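Side-chain contacts in outer envelope protein 64, mitochondrial (Arabidopsis thaliana, PDB 6HPG), which probably serves as a chaperone receptor at the mitochondrial outer membrane, taking part in Hsp90-dependent protein targeting, and is represented here by its TPR domain: residues Y29-A32 with I33-N36; N39-Y42 with Y43-A47; T82-S86 with L87-K91; E92-A95 with D96-A100. All blocks are in the same frame, centred on the assembly; numbering follows the deposited sequence.

Contact 1: Y29-A32 with I33-N36; sequences YTEA and IKLN
Tyr29 to Ala32 and Ile33 to Asn36 form the last turns of helix 22-35, joined by four successive i to i+4 backbone bonds. Ile33 N donates to Tyr29 O at 2.9 Å, Lys34 N to Thr30 O at 2.8 Å, and Leu35 N to Glu31 O at 2.9 Å. The fourth, from Asn36 N to Ala32 O, closes the helix, since Asn36 is the first residue to leave helical backbone angles. Glu31 meets two side chains of the next turn, Lys34 and Leu35. Its CG lies anti to the backbone N (chi1 -178°), and a bend at chi2 brings the chain obliquely across Leu35, with CG 4.0 Å from Leu35 CD1. The carboxylate continues toward Lys34, where OE2 passes 4.0 Å from the methylene carbon CD. The charged ends do not meet: Glu31 OE2 and Lys34 NZ stay 5.7 Å apart, so any attraction is probably diffuse. Leu35 also folds back over the preceding turn, with CG 3.3 Å from Glu31 O. On another side of the helix Ile33 runs its longer branch past Tyr29, CG1 lying 3.3 Å from Tyr29 O. Two polar ends find partners elsewhere: Tyr29 OH bonds to Asn14, and Thr30 OG1 to Val26 O and Arg46. The segment lies in TPR 1. Tyr29 packs on Tyr17 of helix 2-18 and on an apolar side chain of the bound peptide, whereas Ala32 and Ile33 meet helix 40-52, where Tyr42 touches both and Tyr43 touches Ile33, a junction with TPR 2.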
loop_
_atom_site.group_PDB
_atom_site.type_symbol
_atom_site.label_atom_id
_atom_site.label_comp_id
_atom_site.label_asym_id
_atom_site.label_seq_id
_atom_site.Cartn_x
_atom_site.Cartn_y
_atom_site.Cartn_z
ATOM N N TYR A 29 -12.159 4.386 1.771
ATOM C CA TYR A 29 -11.096 4.689 0.849
ATOM C C TYR A 29 -11.620 4.632 -0.554
ATOM O O TYR A 29 -11.214 5.443 -1.405
ATOM C CB TYR A 29 -9.905 3.759 1.050
ATOM C CG TYR A 29 -9.131 3.888 2.379
ATOM C CD1 TYR A 29 -8.811 5.127 2.937
ATOM C CD2 TYR A 29 -8.654 2.764 3.025
ATOM C CE1 TYR A 29 -8.051 5.220 4.103
ATOM C CE2 TYR A 29 -7.907 2.863 4.161
ATOM C CZ TYR A 29 -7.623 4.090 4.714
ATOM O OH TYR A 29 -6.849 4.145 5.874
ATOM N N THR A 30 -12.579 3.739 -0.798
ATOM C CA THR A 30 -13.257 3.674 -2.122
ATOM C C THR A 30 -13.993 4.969 -2.459
ATOM O O THR A 30 -13.902 5.545 -3.593
ATOM C CB THR A 30 -14.138 2.421 -2.165
ATOM O OG1 THR A 30 -13.253 1.306 -2.060
ATOM C CG2 THR A 30 -14.998 2.285 -3.463
ATOM N N GLU A 31 -14.659 5.474 -1.456
ATOM C CA GLU A 31 -15.363 6.738 -1.592
ATOM C C GLU A 31 -14.414 7.939 -1.749
ATOM O O GLU A 31 -14.736 8.865 -2.530
ATOM C CB GLU A 31 -16.297 6.945 -0.412
ATOM C CG GLU A 31 -17.125 8.214 -0.449
ATOM C CD GLU A 31 -18.221 8.207 -1.513
ATOM O OE1 GLU A 31 -18.999 9.191 -1.585
ATOM O OE2 GLU A 31 -18.333 7.220 -2.229
ATOM N N ALA A 32 -13.327 7.942 -0.954
ATOM C CA ALA A 32 -12.241 8.892 -1.072
ATOM C C ALA A 32 -11.775 8.969 -2.497
ATOM O O ALA A 32 -11.654 10.055 -3.075
ATOM C CB ALA A 32 -11.082 8.488 -0.165
ATOM N N ILE A 33 -11.560 7.797 -3.087
ATOM C CA ILE A 33 -11.032 7.675 -4.465
ATOM C C ILE A 33 -12.085 8.068 -5.501
ATOM O O ILE A 33 -11.745 8.689 -6.523
ATOM C CB ILE A 33 -10.510 6.240 -4.699
ATOM C CG1 ILE A 33 -9.216 6.034 -3.915
ATOM C CG2 ILE A 33 -10.377 5.831 -6.170
ATOM C CD1 ILE A 33 -8.868 4.565 -3.861
ATOM N N LYS A 34 -13.351 7.719 -5.247
ATOM C CA LYS A 34 -14.434 8.142 -6.154
ATOM C C LYS A 34 -14.574 9.672 -6.194
ATOM O O LYS A 34 -14.849 10.268 -7.238
ATOM C CB LYS A 34 -15.750 7.445 -5.795
ATOM C CG LYS A 34 -16.916 7.850 -6.689
ATOM C CD LYS A 34 -18.179 7.227 -6.179
ATOM C CE LYS A 34 -19.281 7.156 -7.226
ATOM N NZ LYS A 34 -19.548 5.725 -7.591
ATOM N N LEU A 35 -14.361 10.317 -5.065
ATOM C CA LEU A 35 -14.411 11.767 -4.995
ATOM C C LEU A 35 -13.132 12.450 -5.526
ATOM O O LEU A 35 -13.209 13.547 -6.087
ATOM C CB LEU A 35 -14.665 12.187 -3.556
ATOM C CG LEU A 35 -16.034 11.821 -2.957
ATOM C CD1 LEU A 35 -15.949 11.954 -1.451
ATOM C CD2 LEU A 35 -17.142 12.713 -3.512
ATOM N N ASN A 36 -11.963 11.839 -5.290
ATOM C CA ASN A 36 -10.677 12.346 -5.793
ATOM C C ASN A 36 -9.808 11.148 -6.209
ATOM O O ASN A 36 -9.237 10.468 -5.357
ATOM C CB ASN A 36 -9.983 13.211 -4.723
ATOM C CG ASN A 36 -8.601 13.729 -5.150
ATOM O OD1 ASN A 36 -8.167 13.596 -6.303
ATOM N ND2 ASN A 36 -7.890 14.308 -4.188
#

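Contact 2: N39-Y42 with Y43-A47; sequences NATY and YCNRA
Asn39 O lies at the edge of the Tyr43 ring, near its plane and 3.7 Å from CD2, where the chain enters helix 40-52. Asn39 occupies the N-cap. Its side-chain OD1 accepts a weak capping bond from Tyr42 N at 3.1 Å, and its CB rests 3.5 Å above the centre of the Tyr42 ring. Ala40 gives the helix its first i to i+4 link across the contact, with Cys44 N donating to Ala40 O. At Thr41 backbone and side chain both meet Asn45. Asn45 N donates to Thr41 O at 2.8 Å along a fairly straight path (166° at the hydrogen), and the amide lies alongside the threonine, pointing the same way, with ND2 3.9 Å from Thr41 CG2. Because Asn45 CG stands beside its own backbone N (chi1 -73°), the amide carbon comes within 3.2 Å of Thr41 O. Tyr42 follows, its O accepting from Arg46 N at 3.0 Å. Asn45 ND2 donates to the backbone of the bound peptide, and Thr41 packs on an acidic side chain of that peptide. Substituting a leucine for Asn45 would probably leave that peptide backbone atom without its donor. An asparagine gripping the peptide backbone is as in TPR domains that bind chaperone C-terminal peptides, consistent with an Hsp90 receptor. Asn45 thus serves both the ligand and the packing on helices 2-18 and 22-35, while Tyr42 and Arg46 tie this helix to its neighbours through polar ends, to Ser6 and, by a salt bridge, to Asp62.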
loop_
_atom_site.group_PDB
_atom_site.type_symbol
_atom_site.label_atom_id
_atom_site.label_comp_id
_atom_site.label_asym_id
_atom_site.label_seq_id
_atom_site.Cartn_x
_atom_site.Cartn_y
_atom_site.Cartn_z
ATOM N N ASN A 39 -5.140 10.806 -6.163
ATOM C CA ASN A 39 -4.321 10.805 -4.924
ATOM C C ASN A 39 -3.721 9.446 -4.672
ATOM O O ASN A 39 -4.455 8.476 -4.420
ATOM C CB ASN A 39 -5.135 11.235 -3.721
ATOM C CG ASN A 39 -4.260 11.533 -2.514
ATOM O OD1 ASN A 39 -3.783 10.621 -1.826
ATOM N ND2 ASN A 39 -3.992 12.801 -2.290
ATOM N N ALA A 40 -2.392 9.372 -4.756
ATOM C CA ALA A 40 -1.698 8.100 -4.623
ATOM C C ALA A 40 -1.890 7.487 -3.246
ATOM O O ALA A 40 -2.007 6.263 -3.129
ATOM C CB ALA A 40 -0.224 8.275 -4.902
ATOM N N THR A 41 -1.856 8.330 -2.208
ATOM C CA THR A 41 -2.037 7.889 -0.806
ATOM C C THR A 41 -3.418 7.200 -0.570
ATOM O O THR A 41 -3.533 6.242 0.196
ATOM C CB THR A 41 -1.801 9.108 0.109
ATOM O OG1 THR A 41 -0.503 9.608 -0.167
ATOM C CG2 THR A 41 -1.880 8.759 1.583
ATOM N N TYR A 42 -4.458 7.624 -1.288
ATOM C CA TYR A 42 -5.788 7.024 -1.076
ATOM C C TYR A 42 -5.797 5.574 -1.526
ATOM O O TYR A 42 -6.256 4.692 -0.794
ATOM C CB TYR A 42 -6.876 7.758 -1.877
ATOM C CG TYR A 42 -7.224 9.171 -1.494
ATOM C CD1 TYR A 42 -6.474 9.897 -0.588
ATOM C CD2 TYR A 42 -8.286 9.812 -2.140
ATOM C CE1 TYR A 42 -6.805 11.173 -0.293
ATOM C CE2 TYR A 42 -8.649 11.093 -1.824
ATOM C CZ TYR A 42 -7.891 11.793 -0.931
ATOM O OH TYR A 42 -8.213 13.095 -0.637
ATOM N N TYR A 43 -5.232 5.347 -2.723
ATOM C CA TYR A 43 -4.970 4.009 -3.246
ATOM C C TYR A 43 -3.994 3.144 -2.380
ATOM O O TYR A 43 -4.234 1.956 -2.155
ATOM C CB TYR A 43 -4.445 4.080 -4.709
ATOM C CG TYR A 43 -5.522 4.338 -5.796
ATOM C CD1 TYR A 43 -6.227 3.292 -6.341
ATOM C CD2 TYR A 43 -5.760 5.609 -6.285
ATOM C CE1 TYR A 43 -7.199 3.490 -7.355
ATOM C CE2 TYR A 43 -6.732 5.839 -7.303
ATOM C CZ TYR A 43 -7.442 4.764 -7.820
ATOM O OH TYR A 43 -8.388 4.944 -8.788
ATOM N N CYS A 44 -2.902 3.750 -1.941
ATOM C CA CYS A 44 -1.913 3.040 -1.125
ATOM C C CYS A 44 -2.488 2.600 0.198
ATOM O O CYS A 44 -2.193 1.503 0.677
ATOM C CB CYS A 44 -0.720 3.917 -0.842
ATOM S SG CYS A 44 0.764 2.898 -0.651
ATOM N N ASN A 45 -3.266 3.490 0.823
ATOM C CA ASN A 45 -3.984 3.139 2.020
ATOM C C ASN A 45 -4.986 1.999 1.737
ATOM O O ASN A 45 -5.106 1.063 2.519
ATOM C CB ASN A 45 -4.701 4.358 2.621
ATOM C CG ASN A 45 -3.755 5.342 3.269
ATOM O OD1 ASN A 45 -2.548 5.093 3.405
ATOM N ND2 ASN A 45 -4.288 6.466 3.673
ATOM N N ARG A 46 -5.706 2.056 0.638
ATOM C CA ARG A 46 -6.659 0.993 0.401
ATOM C C ARG A 46 -5.963 -0.337 0.194
ATOM O O ARG A 46 -6.474 -1.371 0.633
ATOM C CB ARG A 46 -7.576 1.295 -0.778
ATOM C CG ARG A 46 -8.811 0.412 -0.733
ATOM C CD ARG A 46 -9.858 0.804 -1.743
ATOM N NE ARG A 46 -9.336 0.762 -3.106
ATOM C CZ ARG A 46 -10.080 1.021 -4.193
ATOM N NH1 ARG A 46 -11.397 1.275 -4.110
ATOM N NH2 ARG A 46 -9.511 0.996 -5.373
ATOM N N ALA A 47 -4.816 -0.328 -0.521
ATOM C CA ALA A 47 -3.982 -1.527 -0.555
ATOM C C ALA A 47 -3.716 -2.126 0.815
ATOM O O ALA A 47 -3.782 -3.349 0.987
ATOM C CB ALA A 47 -2.652 -1.263 -1.224
#

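Contact 3: T82-S86 with L87-K91; sequences TARES and LVRYK
A Schellman motif ends helix 74-86 here, within TPR 3: Arg89 N reaches back to Arg84 O at 2.9 Å, and Val88 N makes a weaker bond to Glu85 O at 3.2 Å. Val88 is the C-prime residue, and its positive phi (54°) turns the chain out of the helix before Arg89 takes the N-cap position of helix 90-103. Just before the turn, Leu87 N still closes a helical bond to Ala83 O at 2.9 Å. The closest side-chain meeting is of Arg84 with Arg89. Arg84 is extended from CG to NE, whereas Arg89 bends at chi2 and chi3, and its guanidinium crosses the stem of Arg84 at a slant, with NH2 3.4 Å from Arg84 CG. Their planes stand 89° apart, and Arg84 NE lies 3.9 Å from Arg89 NH1. Beyond the turn Tyr90 brings CE1 to 3.9 Å from Glu85 O, and its ring stacks with that of His120. Acids balance the paired cations: Arg84 reaches Asp96, and Arg89 bridges Glu92 and Glu60. With a methionine in place of Arg89, Glu60 and Glu92 would probably lose a cationic partner. The buried NE of Arg84 has no partner in the model; that arginine is held through NH1, to Asp96 and Glu92 O, and the two like charges are probably tolerated because Asp96, Glu92 and Glu60 offset them.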
loop_
_atom_site.group_PDB
_atom_site.type_symbol
_atom_site.label_atom_id
_atom_site.label_comp_id
_atom_site.label_asym_id
_atom_site.label_seq_id
_atom_site.Cartn_x
_atom_site.Cartn_y
_atom_site.Cartn_z
ATOM N N THR A 82 4.838 -7.076 -0.622
ATOM C CA THR A 82 4.247 -7.994 0.354
ATOM C C THR A 82 3.202 -8.894 -0.291
ATOM O O THR A 82 3.142 -10.063 0.046
ATOM C CB THR A 82 3.640 -7.237 1.547
ATOM O OG1 THR A 82 4.637 -6.370 2.087
ATOM C CG2 THR A 82 3.148 -8.182 2.642
ATOM N N ALA A 83 2.389 -8.349 -1.201
ATOM C CA ALA A 83 1.285 -9.106 -1.805
ATOM C C ALA A 83 1.888 -10.144 -2.734
ATOM O O ALA A 83 1.415 -11.282 -2.815
ATOM C CB ALA A 83 0.309 -8.197 -2.573
ATOM N N ARG A 84 2.930 -9.739 -3.453
ATOM C CA ARG A 84 3.649 -10.648 -4.293
ATOM C C ARG A 84 4.315 -11.776 -3.505
ATOM O O ARG A 84 4.169 -12.926 -3.872
ATOM C CB ARG A 84 4.664 -9.899 -5.124
ATOM C CG ARG A 84 3.992 -9.188 -6.261
ATOM C CD ARG A 84 4.957 -8.200 -6.863
ATOM N NE ARG A 84 4.378 -7.614 -8.055
ATOM C CZ ARG A 84 5.036 -6.792 -8.871
ATOM N NH1 ARG A 84 6.310 -6.418 -8.627
ATOM N NH2 ARG A 84 4.409 -6.338 -9.941
ATOM N N GLU A 85 5.015 -11.457 -2.429
ATOM C CA GLU A 85 5.644 -12.504 -1.618
ATOM C C GLU A 85 4.593 -13.482 -1.048
ATOM O O GLU A 85 4.862 -14.687 -0.921
ATOM C CB GLU A 85 6.453 -11.888 -0.510
ATOM C CG GLU A 85 7.111 -12.906 0.373
ATOM C CD GLU A 85 7.966 -12.273 1.426
ATOM O OE1 GLU A 85 8.719 -13.024 2.090
ATOM O OE2 GLU A 85 7.904 -11.030 1.603
ATOM N N SER A 86 3.413 -12.946 -0.723
ATOM C CA SER A 86 2.264 -13.740 -0.285
ATOM C C SER A 86 1.755 -14.637 -1.397
ATOM O O SER A 86 1.337 -15.764 -1.127
ATOM C CB SER A 86 1.123 -12.848 0.186
ATOM O OG SER A 86 1.454 -12.218 1.402
ATOM N N LEU A 87 1.766 -14.132 -2.634
ATOM C CA LEU A 87 1.396 -14.940 -3.793
ATOM C C LEU A 87 2.574 -15.741 -4.362
ATOM O O LEU A 87 2.542 -16.135 -5.525
ATOM C CB LEU A 87 0.766 -14.055 -4.874
ATOM C CG LEU A 87 -0.595 -13.466 -4.529
ATOM C CD1 LEU A 87 -0.995 -12.495 -5.625
ATOM C CD2 LEU A 87 -1.651 -14.553 -4.338
ATOM N N VAL A 88 3.607 -15.957 -3.535
ATOM C CA VAL A 88 4.802 -16.754 -3.849
ATOM C C VAL A 88 5.504 -16.295 -5.161
ATOM O O VAL A 88 6.177 -17.082 -5.819
ATOM C CB VAL A 88 4.459 -18.290 -3.731
ATOM C CG1 VAL A 88 5.615 -19.224 -4.111
ATOM C CG2 VAL A 88 4.018 -18.618 -2.301
ATOM N N ARG A 89 5.370 -15.011 -5.522
ATOM C CA ARG A 89 6.046 -14.461 -6.698
ATOM C C ARG A 89 7.270 -13.688 -6.223
ATOM O O ARG A 89 7.289 -12.438 -6.212
ATOM C CB ARG A 89 5.075 -13.644 -7.548
ATOM C CG ARG A 89 4.297 -14.551 -8.491
ATOM C CD ARG A 89 2.895 -14.084 -8.800
ATOM N NE ARG A 89 2.889 -12.793 -9.488
ATOM C CZ ARG A 89 2.467 -11.625 -8.980
ATOM N NH1 ARG A 89 2.525 -10.535 -9.752
ATOM N NH2 ARG A 89 1.981 -11.519 -7.727
ATOM N N TYR A 90 8.272 -14.461 -5.801
ATOM C CA TYR A 90 9.408 -13.944 -5.048
ATOM C C TYR A 90 10.311 -13.008 -5.865
ATOM O O TYR A 90 10.869 -12.079 -5.307
ATOM C CB TYR A 90 10.273 -15.059 -4.467
ATOM C CG TYR A 90 9.567 -16.041 -3.551
ATOM C CD1 TYR A 90 8.909 -15.607 -2.414
ATOM C CD2 TYR A 90 9.575 -17.424 -3.826
ATOM C CE1 TYR A 90 8.263 -16.503 -1.583
ATOM C CE2 TYR A 90 8.945 -18.317 -2.992
ATOM C CZ TYR A 90 8.291 -17.847 -1.873
ATOM O OH TYR A 90 7.645 -18.705 -1.044
ATOM N N LYS A 91 10.445 -13.263 -7.162
ATOM C CA LYS A 91 11.309 -12.461 -8.048
ATOM C C LYS A 91 10.712 -11.065 -8.151
ATOM O O LYS A 91 11.407 -10.070 -7.946
ATOM C CB LYS A 91 11.468 -13.127 -9.453
ATOM C CG LYS A 91 11.527 -12.212 -10.699
ATOM C CD LYS A 91 12.944 -11.952 -11.214
ATOM C CE LYS A 91 13.069 -10.666 -12.039
ATOM N NZ LYS A 91 13.299 -9.428 -11.231
#

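Contact 4: E92-A95 with D96-A100; sequences EAAA and DFRHA
Phe97 and Asp96 pack closely against the turn before them, whereas Arg98 and Ala95 occupy the solvent side of helix 90-103. On the close side Phe97 N donates to Ala93 O at 2.8 Å, and the ring leans back on the same residue: CD2 lies 3.5 Å from Ala93 O and 4.3 Å from Ala93 CB. A first torsion of -76° sets Phe97 CG beside the backbone N, which points the ring back along the helix toward Ala93. There the aromatic ring and the small alanine join Leu117 of helix 108-118, and Phe97 also touches Thr82 and Glu85 of helix 74-86. Asp96, likewise buried, is tied by its backbone N to Glu92 O at 3.3 Å, with a weak second bond to Ala93 O. Its carboxylate carbon CG sits 3.7 Å from Glu92 O, while OD1 turns to a salt bridge with Arg80, beside Arg84. Buried Ala94 marks the boundary with the exposed side. Arg98 N bonds to Ala94 O at 2.7 Å, and its extended stem runs past that oxygen before setting one guanidinium face over Ala94 CB, off-centre and 4.2 Å from the plane. Ala95 is exposed, and its carbonyl receives His99 N at 2.9 Å; the partly exposed His99 ring swings away to meet Tyr77 edge to face. The buried acid is therefore satisfied by two arginines of helix 74-86, which probably favours its charged form, while the small side chain of Ala93 probably lets Phe97 and Leu117 approach.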
loop_
_atom_site.group_PDB
_atom_site.type_symbol
_atom_site.label_atom_id
_atom_site.label_comp_id
_atom_site.label_asym_id
_atom_site.label_seq_id
_atom_site.Cartn_x
_atom_site.Cartn_y
_atom_site.Cartn_z
ATOM N N GLU A 92 9.414 -11.015 -8.445
ATOM C CA GLU A 92 8.676 -9.749 -8.510
ATOM C C GLU A 92 8.616 -8.980 -7.168
ATOM O O GLU A 92 8.704 -7.753 -7.140
ATOM C CB GLU A 92 7.276 -10.012 -9.050
ATOM C CG GLU A 92 7.277 -10.429 -10.502
ATOM C CD GLU A 92 5.978 -11.096 -10.894
ATOM O OE1 GLU A 92 4.953 -10.392 -10.924
ATOM O OE2 GLU A 92 5.991 -12.319 -11.163
ATOM N N ALA A 93 8.487 -9.711 -6.064
ATOM C CA ALA A 93 8.557 -9.084 -4.743
ATOM C C ALA A 93 9.915 -8.395 -4.580
ATOM O O ALA A 93 9.959 -7.214 -4.244
ATOM C CB ALA A 93 8.334 -10.087 -3.609
ATOM N N ALA A 94 11.002 -9.123 -4.838
ATOM C CA ALA A 94 12.343 -8.566 -4.629
ATOM C C ALA A 94 12.529 -7.300 -5.440
ATOM O O ALA A 94 13.092 -6.349 -4.966
ATOM C CB ALA A 94 13.435 -9.577 -4.954
ATOM N N ALA A 95 12.046 -7.277 -6.667
ATOM C CA ALA A 95 12.149 -6.070 -7.449
ATOM C C ALA A 95 11.525 -4.867 -6.718
ATOM O O ALA A 95 12.113 -3.752 -6.684
ATOM C CB ALA A 95 11.517 -6.280 -8.796
ATOM N N ASP A 96 10.342 -5.092 -6.130
ATOM C CA ASP A 96 9.638 -4.033 -5.445
ATOM C C ASP A 96 10.338 -3.694 -4.132
ATOM O O ASP A 96 10.505 -2.512 -3.821
ATOM C CB ASP A 96 8.198 -4.413 -5.131
ATOM C CG ASP A 96 7.297 -4.412 -6.318
ATOM O OD1 ASP A 96 7.550 -3.756 -7.361
ATOM O OD2 ASP A 96 6.253 -5.078 -6.151
ATOM N N PHE A 97 10.775 -4.703 -3.373
ATOM C CA PHE A 97 11.460 -4.389 -2.134
ATOM C C PHE A 97 12.806 -3.665 -2.476
ATOM O O PHE A 97 13.264 -2.820 -1.717
ATOM C CB PHE A 97 11.643 -5.628 -1.226
ATOM C CG PHE A 97 10.373 -6.068 -0.488
ATOM C CD1 PHE A 97 9.760 -5.244 0.460
ATOM C CD2 PHE A 97 9.822 -7.350 -0.701
ATOM C CE1 PHE A 97 8.600 -5.663 1.122
ATOM C CE2 PHE A 97 8.665 -7.768 -0.035
ATOM C CZ PHE A 97 8.050 -6.925 0.870
ATOM N N ARG A 98 13.411 -3.975 -3.629
ATOM C CA ARG A 98 14.682 -3.329 -4.021
ATOM C C ARG A 98 14.453 -1.902 -4.406
ATOM O O ARG A 98 15.218 -1.018 -4.018
ATOM C CB ARG A 98 15.402 -4.117 -5.091
ATOM C CG ARG A 98 16.218 -5.279 -4.488
ATOM C CD ARG A 98 16.657 -6.243 -5.557
ATOM N NE ARG A 98 17.442 -7.355 -5.028
ATOM C CZ ARG A 98 17.648 -8.511 -5.660
ATOM N NH1 ARG A 98 17.147 -8.744 -6.868
ATOM N NH2 ARG A 98 18.405 -9.450 -5.092
ATOM N N HIS A 99 13.351 -1.652 -5.124
ATOM C CA HIS A 99 13.032 -0.304 -5.510
ATOM C C HIS A 99 12.640 0.629 -4.355
ATOM O O HIS A 99 12.947 1.835 -4.402
ATOM C CB HIS A 99 11.951 -0.245 -6.580
ATOM C CG HIS A 99 11.969 1.044 -7.321
ATOM N ND1 HIS A 99 13.014 1.396 -8.153
ATOM C CD2 HIS A 99 11.118 2.092 -7.317
ATOM C CE1 HIS A 99 12.783 2.590 -8.668
ATOM N NE2 HIS A 99 11.639 3.034 -8.177
ATOM N N ALA A 100 11.965 0.090 -3.346
ATOM C CA ALA A 100 11.659 0.861 -2.159
ATOM C C ALA A 100 12.930 1.380 -1.517
ATOM O O ALA A 100 12.923 2.479 -0.941
ATOM C CB ALA A 100 10.913 0.015 -1.149
#

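All four contacts are local, within or at the ends of TPR helices. Contacts 1 and 2 lie on the successive helices 22-35 and 40-52 and touch; contacts 3 and 4 also touch and share helix 90-103, about 27 Å, centre to centre, from contact 1 and across the centre of the chain. Contacts 1, 2 and 4 are partly buried, contact 2 being nearest the centre, and contact 3 is a surface contact. Chemistry follows place: contact 1 ends a helix with aliphatic packing and a distant Glu-Lys pair, contact 2 begins one and faces the bound peptide with an amide, contact 3 turns between helices amid charges, and contact 4 combines an aromatic core with a buried acid.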